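Local structure of oxalate biosynthetic component 1 (Burkholderia thailandensis, 5IKY) at residues K570-L575 against V642-S647; L614-D619 against Y672-D677; F636-L641 against A650-L655. The protein is a bifunctional enzyme of quorum sensing-dependent oxalate production, combining a serine hydrolase activity of the alpha/beta-hydrolase type with an additional lyase activity. All blocks are in the same frame, centred on the assembly; numbering follows the deposited sequence.

Interaction 1 (K570-L575 against V642-S647)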
# COMPACT_ATOMS: atom_id res chain seq x y z
N LYS A 570 5.86 7.90 -27.70
CA LYS A 570 6.03 6.47 -27.93
C LYS A 570 5.10 5.65 -27.03
O LYS A 570 4.55 4.63 -27.44
CB LYS A 570 7.49 6.05 -27.71
CG LYS A 570 8.42 6.48 -28.83
CD LYS A 570 9.84 6.69 -28.32
CE LYS A 570 10.82 6.83 -29.47
NZ LYS A 570 12.19 7.14 -28.98
N ILE A 571 4.93 6.11 -25.79
CA ILE A 571 4.01 5.48 -24.86
C ILE A 571 2.57 5.61 -25.37
O ILE A 571 1.80 4.64 -25.34
CB ILE A 571 4.10 6.11 -23.45
CG1 ILE A 571 5.51 5.94 -22.89
CG2 ILE A 571 3.07 5.49 -22.52
CD1 ILE A 571 5.70 6.58 -21.53
N GLU A 572 2.22 6.80 -25.84
CA GLU A 572 0.88 7.06 -26.34
C GLU A 572 0.58 6.24 -27.59
O GLU A 572 -0.55 5.81 -27.80
CB GLU A 572 0.71 8.56 -26.63
CG GLU A 572 -0.73 9.03 -26.64
CD GLU A 572 -0.86 10.53 -26.83
OE1 GLU A 572 -1.26 11.21 -25.87
OE2 GLU A 572 -0.56 11.01 -27.94
N ASP A 573 1.60 6.02 -28.41
CA ASP A 573 1.48 5.18 -29.60
C ASP A 573 1.07 3.76 -29.22
O ASP A 573 0.23 3.15 -29.88
CB ASP A 573 2.79 5.15 -30.38
CG ASP A 573 3.00 6.39 -31.23
OD1 ASP A 573 2.01 6.91 -31.77
OD2 ASP A 573 4.16 6.85 -31.35
N ARG A 574 1.66 3.24 -28.15
CA ARG A 574 1.37 1.90 -27.68
C ARG A 574 -0.05 1.80 -27.12
O ARG A 574 -0.70 0.76 -27.25
CB ARG A 574 2.39 1.47 -26.63
CG ARG A 574 3.76 1.12 -27.20
CD ARG A 574 4.74 0.75 -26.09
NE ARG A 574 4.11 -0.04 -25.04
CZ ARG A 574 3.89 -1.35 -25.10
NH1 ARG A 574 4.27 -2.03 -26.18
NH2 ARG A 574 3.31 -1.98 -24.09
N LEU A 575 -0.51 2.87 -26.49
CA LEU A 575 -1.87 2.91 -25.98
C LEU A 575 -2.86 3.01 -27.13
O LEU A 575 -3.92 2.39 -27.11
CB LEU A 575 -2.06 4.08 -25.01
CG LEU A 575 -3.48 4.26 -24.46
CD1 LEU A 575 -3.97 2.98 -23.78
CD2 LEU A 575 -3.53 5.43 -23.49
N VAL A 642 -7.47 9.45 -33.84
CA VAL A 642 -7.62 10.32 -35.01
C VAL A 642 -6.30 10.85 -35.59
O VAL A 642 -6.09 10.78 -36.80
CB VAL A 642 -8.55 11.52 -34.70
CG1 VAL A 642 -8.41 12.61 -35.75
CG2 VAL A 642 -9.99 11.06 -34.60
N PRO A 643 -5.39 11.38 -34.74
CA PRO A 643 -4.16 11.93 -35.33
C PRO A 643 -3.30 10.88 -36.02
O PRO A 643 -2.52 11.22 -36.92
CB PRO A 643 -3.42 12.52 -34.13
CG PRO A 643 -4.45 12.69 -33.07
CD PRO A 643 -5.41 11.57 -33.27
N ARG A 644 -3.44 9.62 -35.62
CA ARG A 644 -2.60 8.55 -36.14
C ARG A 644 -3.26 7.85 -37.33
O ARG A 644 -2.62 7.05 -38.02
CB ARG A 644 -2.28 7.54 -35.04
CG ARG A 644 -1.98 8.20 -33.70
CD ARG A 644 -1.31 7.24 -32.73
NE ARG A 644 -1.17 7.84 -31.41
CZ ARG A 644 -0.21 8.71 -31.08
NH1 ARG A 644 -0.16 9.20 -29.85
NH2 ARG A 644 0.69 9.08 -31.98
N GLY A 645 -4.53 8.14 -37.55
CA GLY A 645 -5.24 7.59 -38.69
C GLY A 645 -6.08 6.37 -38.37
O GLY A 645 -6.64 5.74 -39.27
N TYR A 646 -6.15 6.01 -37.09
CA TYR A 646 -6.97 4.88 -36.68
C TYR A 646 -8.46 5.20 -36.77
O TYR A 646 -8.87 6.35 -36.63
CB TYR A 646 -6.62 4.46 -35.25
CG TYR A 646 -5.26 3.82 -35.09
CD1 TYR A 646 -4.93 2.66 -35.78
CD2 TYR A 646 -4.31 4.37 -34.24
CE1 TYR A 646 -3.69 2.07 -35.63
CE2 TYR A 646 -3.07 3.79 -34.09
CZ TYR A 646 -2.76 2.64 -34.78
OH TYR A 646 -1.53 2.06 -34.63
N SER A 647 -9.26 4.17 -37.00
CA SER A 647 -10.71 4.33 -37.06
C SER A 647 -11.27 4.63 -35.67
O SER A 647 -10.89 3.99 -34.69
CB SER A 647 -11.37 3.08 -37.64
OG SER A 647 -12.77 3.10 -37.42
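Within the cap-domain region, R644 reaches from just beyond the end of helix 629-641 to helix 562-579, where E572 and D573 meet its guanidinium. Its CB points at the helix, and CG follows beside the backbone N (chi1 -41°). The chain then runs extended to NE. CD is its first atom to meet the helix, lying 3.5 Å from D573 OD1. That oxygen lies over one face of the guanidinium, 2.9 Å from R644 CZ; its salt bridge runs to NH2, with R644 NH2 and D573 OD1 2.5 Å apart. The carboxylate plane stands 73° from that of the guanidinium. NH1 turns the other way, to E572. There R644 NH1 forms a salt bridge with E572 OE2 at 2.7 Å, the oxygen lying at the edge of the group and near its plane, while the methylene E572 CG packs 3.3 Å from the same NH1. On the arginine's own segment, G645 with its positive phi is the C-prime residue of the Schellman motif that ends helix 629-641. R685 also forms a salt bridge with E572 OE2, and R569 pairs with D573 OD2. Two acids therefore face three arginines in one network, and the alternating charges probably keep both carboxylates ionised; R644, held at an edge and over a face, is restrained against rotation.

Interaction 2 (L614-D619 against Y672-D677)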
# COMPACT_ATOMS: atom_id res chain seq x y z
N LEU A 614 -15.58 20.79 -19.67
CA LEU A 614 -16.69 21.18 -20.54
C LEU A 614 -16.35 22.35 -21.45
O LEU A 614 -17.07 22.63 -22.41
CB LEU A 614 -17.92 21.52 -19.70
CG LEU A 614 -18.68 20.34 -19.08
CD1 LEU A 614 -19.76 20.83 -18.14
CD2 LEU A 614 -19.27 19.46 -20.17
N ASP A 615 -15.25 23.04 -21.15
CA ASP A 615 -14.80 24.16 -21.97
C ASP A 615 -14.43 23.71 -23.38
O ASP A 615 -14.45 24.51 -24.32
CB ASP A 615 -13.60 24.86 -21.31
CG ASP A 615 -13.97 25.56 -20.02
OD1 ASP A 615 -15.06 25.29 -19.48
OD2 ASP A 615 -13.16 26.38 -19.53
N ARG A 616 -14.10 22.43 -23.53
CA ARG A 616 -13.73 21.87 -24.82
C ARG A 616 -14.95 21.36 -25.58
O ARG A 616 -14.87 21.05 -26.77
CB ARG A 616 -12.72 20.74 -24.64
CG ARG A 616 -11.36 21.19 -24.13
CD ARG A 616 -10.47 20.01 -23.78
NE ARG A 616 -10.26 19.12 -24.92
CZ ARG A 616 -10.30 17.79 -24.85
NH1 ARG A 616 -10.55 17.20 -23.69
NH2 ARG A 616 -10.09 17.06 -25.94
N TYR A 617 -16.09 21.27 -24.89
CA TYR A 617 -17.32 20.76 -25.50
C TYR A 617 -18.14 21.88 -26.13
O TYR A 617 -18.37 22.92 -25.51
CB TYR A 617 -18.15 20.00 -24.46
CG TYR A 617 -17.53 18.69 -24.04
CD1 TYR A 617 -16.45 18.65 -23.16
CD2 TYR A 617 -18.03 17.48 -24.51
CE1 TYR A 617 -15.88 17.44 -22.78
CE2 TYR A 617 -17.47 16.27 -24.13
CZ TYR A 617 -16.40 16.26 -23.26
OH TYR A 617 -15.84 15.06 -22.88
N GLU A 618 -18.59 21.65 -27.36
CA GLU A 618 -19.35 22.65 -28.11
C GLU A 618 -20.72 22.91 -27.48
O GLU A 618 -21.09 24.06 -27.24
CB GLU A 618 -19.52 22.19 -29.56
CG GLU A 618 -20.19 23.21 -30.46
CD GLU A 618 -19.19 24.09 -31.20
OE1 GLU A 618 -19.01 23.89 -32.42
OE2 GLU A 618 -18.59 24.97 -30.56
N ASP A 619 -21.45 21.84 -27.22
CA ASP A 619 -22.80 21.94 -26.65
C ASP A 619 -22.78 21.75 -25.14
O ASP A 619 -23.46 20.87 -24.61
CB ASP A 619 -23.73 20.92 -27.30
CG ASP A 619 -23.74 21.02 -28.82
OD1 ASP A 619 -23.41 22.10 -29.35
OD2 ASP A 619 -24.06 20.00 -29.48
N TYR A 672 -22.10 15.12 -27.09
CA TYR A 672 -20.99 14.95 -26.16
C TYR A 672 -19.69 14.71 -26.91
O TYR A 672 -18.65 14.48 -26.30
CB TYR A 672 -21.26 13.80 -25.19
CG TYR A 672 -22.10 14.17 -23.99
CD1 TYR A 672 -22.93 15.29 -24.01
CD2 TYR A 672 -22.07 13.40 -22.83
CE1 TYR A 672 -23.70 15.63 -22.91
CE2 TYR A 672 -22.83 13.74 -21.73
CZ TYR A 672 -23.64 14.85 -21.77
OH TYR A 672 -24.40 15.18 -20.67
N SER A 673 -19.76 14.77 -28.23
CA SER A 673 -18.58 14.64 -29.07
C SER A 673 -17.77 15.94 -29.00
O SER A 673 -18.33 17.03 -29.07
CB SER A 673 -18.96 14.31 -30.51
OG SER A 673 -17.99 14.81 -31.42
N VAL A 674 -16.46 15.81 -28.84
CA VAL A 674 -15.58 16.98 -28.83
C VAL A 674 -15.11 17.30 -30.24
O VAL A 674 -14.62 16.42 -30.96
CB VAL A 674 -14.35 16.76 -27.91
CG1 VAL A 674 -13.34 17.88 -28.09
CG2 VAL A 674 -14.79 16.66 -26.45
N ARG A 675 -15.27 18.56 -30.64
CA ARG A 675 -14.84 19.02 -31.96
C ARG A 675 -13.35 18.75 -32.16
O ARG A 675 -12.57 18.75 -31.20
CB ARG A 675 -15.14 20.51 -32.14
N VAL A 676 -12.96 18.50 -33.40
CA VAL A 676 -11.60 18.10 -33.73
C VAL A 676 -10.58 19.19 -33.41
O VAL A 676 -9.48 18.91 -32.93
CB VAL A 676 -11.47 17.70 -35.21
CG1 VAL A 676 -10.03 17.35 -35.56
CG2 VAL A 676 -12.39 16.53 -35.52
N ASP A 677 -10.94 20.45 -33.65
CA ASP A 677 -10.00 21.55 -33.40
C ASP A 677 -9.98 21.93 -31.92
O ASP A 677 -9.33 22.91 -31.54
CB ASP A 677 -10.34 22.76 -34.27
CG ASP A 677 -11.38 23.66 -33.64
OD1 ASP A 677 -12.43 23.15 -33.19
OD2 ASP A 677 -11.15 24.89 -33.59
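V674 lays a methyl group on the ring of Y617. The contact is a CH-pi interaction, with V674 CG2 3.6 Å from the centroid of the Y617 ring and 15° off its normal, displaced slightly to the CE2-CZ side. Both side chains are set for it by their first torsions: in V674 the CG1 branch is anti to the backbone N (chi1 170°), which leaves CG2 beside that N and over the aromatic face, and Y617 likewise keeps CG beside its N (chi1 -70°) and crosses the valine at about a right angle. The other branch, V674 CG1, turns to R616, 3.8 Å from R616 O and 4.0 Å from R616 NH2. The charged end of this arginine is held by E613, E639 and the carbonyl of Q678; the valine methyl merely packs beside it. At the edge of the Y617 ring, near its plane, the backbone oxygen of Y672 comes close, with Y672 O 3.1 Å from Y617 CE2. No hydrogen bond joins the two segments directly. Both lie in connections of the cap-domain region that include short 3-10 turns, 614-619 between helices 592-602 and 629-641, the other between helices 629-641 and 682-690. Helix 629-641 connects them: its N635 side chain bonds Y672 O and V674 N, and Y617 packs on both N635 and P631.

Interaction 3 (F636-L641 against A650-L655); sequences FARELL and AYDRAL
The last turns of helix 629-641 run past an irregular segment, R638 and Y651 coming closest with their CA atoms 6.9 Å apart. A637 and L641, one turn apart on the helix, both meet the Y651 ring. The methyl of A637 lies over one face in a CH-pi contact, A637 CB being 3.6 Å from the centroid of the Y651 ring and 18° off its normal. L641 meets CE2 of the same ring, L641 CD1 lying 3.5 Å from Y651 CE2, and the two side chains cross at about a right angle. Nearer the backbone, R638 CG packs 3.9 Å from Y651 CB as the arginine and tyrosine slide past each other in opposite directions. Beyond that point R638 bends at its third torsion (chi3 58°), which swings NE towards D652. The salt bridge is single: R638 NE lies 2.6 Å from D652 OD1, while OD2 stays further off, and carboxylate and guanidinium planes are 54° apart. R638 NH1 has a second partner in the carbonyl oxygen of V674. Helices 562-579 and 592-602, which belong with helix 629-641 to the cap-domain region, pack round the same tyrosine through L579, L592 and V596. Apolar contact thus buries the Y651 ring, and the ion pair is made by the next residue along, D652; with NE and NH1 both engaged, the R638 guanidinium is fixed by two groups, and the nearby carboxylate probably stabilises its positive charge.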
# COMPACT_ATOMS: atom_id res chain seq x y z
N PHE A 636 -11.29 10.94 -25.29
CA PHE A 636 -9.87 10.66 -25.09
C PHE A 636 -9.38 9.65 -26.11
O PHE A 636 -8.32 9.82 -26.71
CB PHE A 636 -9.62 10.15 -23.67
CG PHE A 636 -8.19 9.77 -23.41
CD1 PHE A 636 -7.26 10.73 -23.04
CD2 PHE A 636 -7.77 8.46 -23.52
CE1 PHE A 636 -5.95 10.39 -22.79
CE2 PHE A 636 -6.45 8.11 -23.28
CZ PHE A 636 -5.54 9.08 -22.91
N ALA A 637 -10.17 8.60 -26.31
CA ALA A 637 -9.85 7.57 -27.29
C ALA A 637 -9.85 8.17 -28.69
O ALA A 637 -8.94 7.91 -29.48
CB ALA A 637 -10.85 6.43 -27.20
N ARG A 638 -10.86 8.98 -28.99
CA ARG A 638 -10.93 9.68 -30.27
C ARG A 638 -9.73 10.60 -30.44
O ARG A 638 -9.19 10.74 -31.53
CB ARG A 638 -12.23 10.49 -30.36
CG ARG A 638 -13.50 9.68 -30.16
CD ARG A 638 -14.73 10.58 -30.17
NE ARG A 638 -14.85 11.34 -31.41
CZ ARG A 638 -14.80 12.67 -31.48
NH1 ARG A 638 -14.63 13.39 -30.38
NH2 ARG A 638 -14.92 13.28 -32.66
N GLU A 639 -9.32 11.22 -29.34
CA GLU A 639 -8.24 12.19 -29.34
C GLU A 639 -6.90 11.53 -29.65
O GLU A 639 -5.97 12.18 -30.15
CB GLU A 639 -8.17 12.91 -27.99
CG GLU A 639 -7.43 14.23 -28.00
CD GLU A 639 -7.54 14.96 -26.68
OE1 GLU A 639 -7.66 14.28 -25.63
OE2 GLU A 639 -7.52 16.21 -26.68
N LEU A 640 -6.80 10.24 -29.37
CA LEU A 640 -5.56 9.50 -29.56
C LEU A 640 -5.50 8.77 -30.90
O LEU A 640 -4.42 8.61 -31.48
CB LEU A 640 -5.36 8.49 -28.42
CG LEU A 640 -4.39 8.88 -27.31
CD1 LEU A 640 -4.80 10.20 -26.67
CD2 LEU A 640 -4.31 7.78 -26.26
N LEU A 641 -6.65 8.33 -31.39
CA LEU A 641 -6.70 7.51 -32.60
C LEU A 641 -6.75 8.34 -33.88
O LEU A 641 -6.14 7.97 -34.89
CB LEU A 641 -7.89 6.56 -32.54
CG LEU A 641 -7.90 5.57 -31.37
CD1 LEU A 641 -8.96 4.51 -31.55
CD2 LEU A 641 -6.53 4.94 -31.19
N ALA A 650 -15.95 2.83 -33.98
CA ALA A 650 -16.45 2.16 -32.79
C ALA A 650 -16.86 3.20 -31.76
O ALA A 650 -17.94 3.14 -31.17
CB ALA A 650 -15.41 1.21 -32.22
N TYR A 651 -15.97 4.17 -31.55
CA TYR A 651 -16.29 5.33 -30.72
C TYR A 651 -17.24 6.23 -31.49
O TYR A 651 -17.73 5.85 -32.55
CB TYR A 651 -15.01 6.06 -30.32
CG TYR A 651 -13.98 5.14 -29.72
CD1 TYR A 651 -14.09 4.69 -28.41
CD2 TYR A 651 -12.90 4.69 -30.48
CE1 TYR A 651 -13.15 3.83 -27.87
CE2 TYR A 651 -11.96 3.83 -29.95
CZ TYR A 651 -12.09 3.40 -28.64
OH TYR A 651 -11.15 2.55 -28.11
N ASP A 652 -17.51 7.42 -30.95
CA ASP A 652 -18.64 8.23 -31.39
C ASP A 652 -19.93 7.43 -31.20
O ASP A 652 -20.96 7.72 -31.81
CB ASP A 652 -18.50 8.69 -32.85
CG ASP A 652 -17.40 9.71 -33.03
OD1 ASP A 652 -17.26 10.60 -32.16
OD2 ASP A 652 -16.67 9.64 -34.04
N ARG A 653 -19.85 6.42 -30.33
CA ARG A 653 -21.01 5.68 -29.87
C ARG A 653 -21.65 6.49 -28.75
O ARG A 653 -22.63 6.07 -28.14
CB ARG A 653 -20.62 4.28 -29.39
N ALA A 654 -21.06 7.65 -28.51
CA ALA A 654 -21.61 8.64 -27.59
C ALA A 654 -22.96 9.14 -28.10
O ALA A 654 -23.72 9.77 -27.37
CB ALA A 654 -20.64 9.80 -27.41
N LEU A 655 -23.24 8.87 -29.38
CA LEU A 655 -24.55 9.12 -29.95
C LEU A 655 -25.61 8.32 -29.20
O LEU A 655 -26.75 8.75 -29.06
CB LEU A 655 -24.57 8.77 -31.44

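How the interactions relate
From the N terminus, the chain lays down 570-575 on helix 562-579, then the loop 614-619, then 636-641 at the end of helix 629-641. The residues that follow at once, 642-647, return to the first of these and close interaction 1. Next, 650-655 folds back on the helix just left, closing the short loop of interaction 3, and 672-677 finally closes interaction 2. Interaction 3 thus falls wholly within the span of interaction 2, whereas interaction 1 crosses both. Interaction 3 is central, about 12 Å between centres from each of the others, and helix 629-641 joins all three within the cap-domain family region.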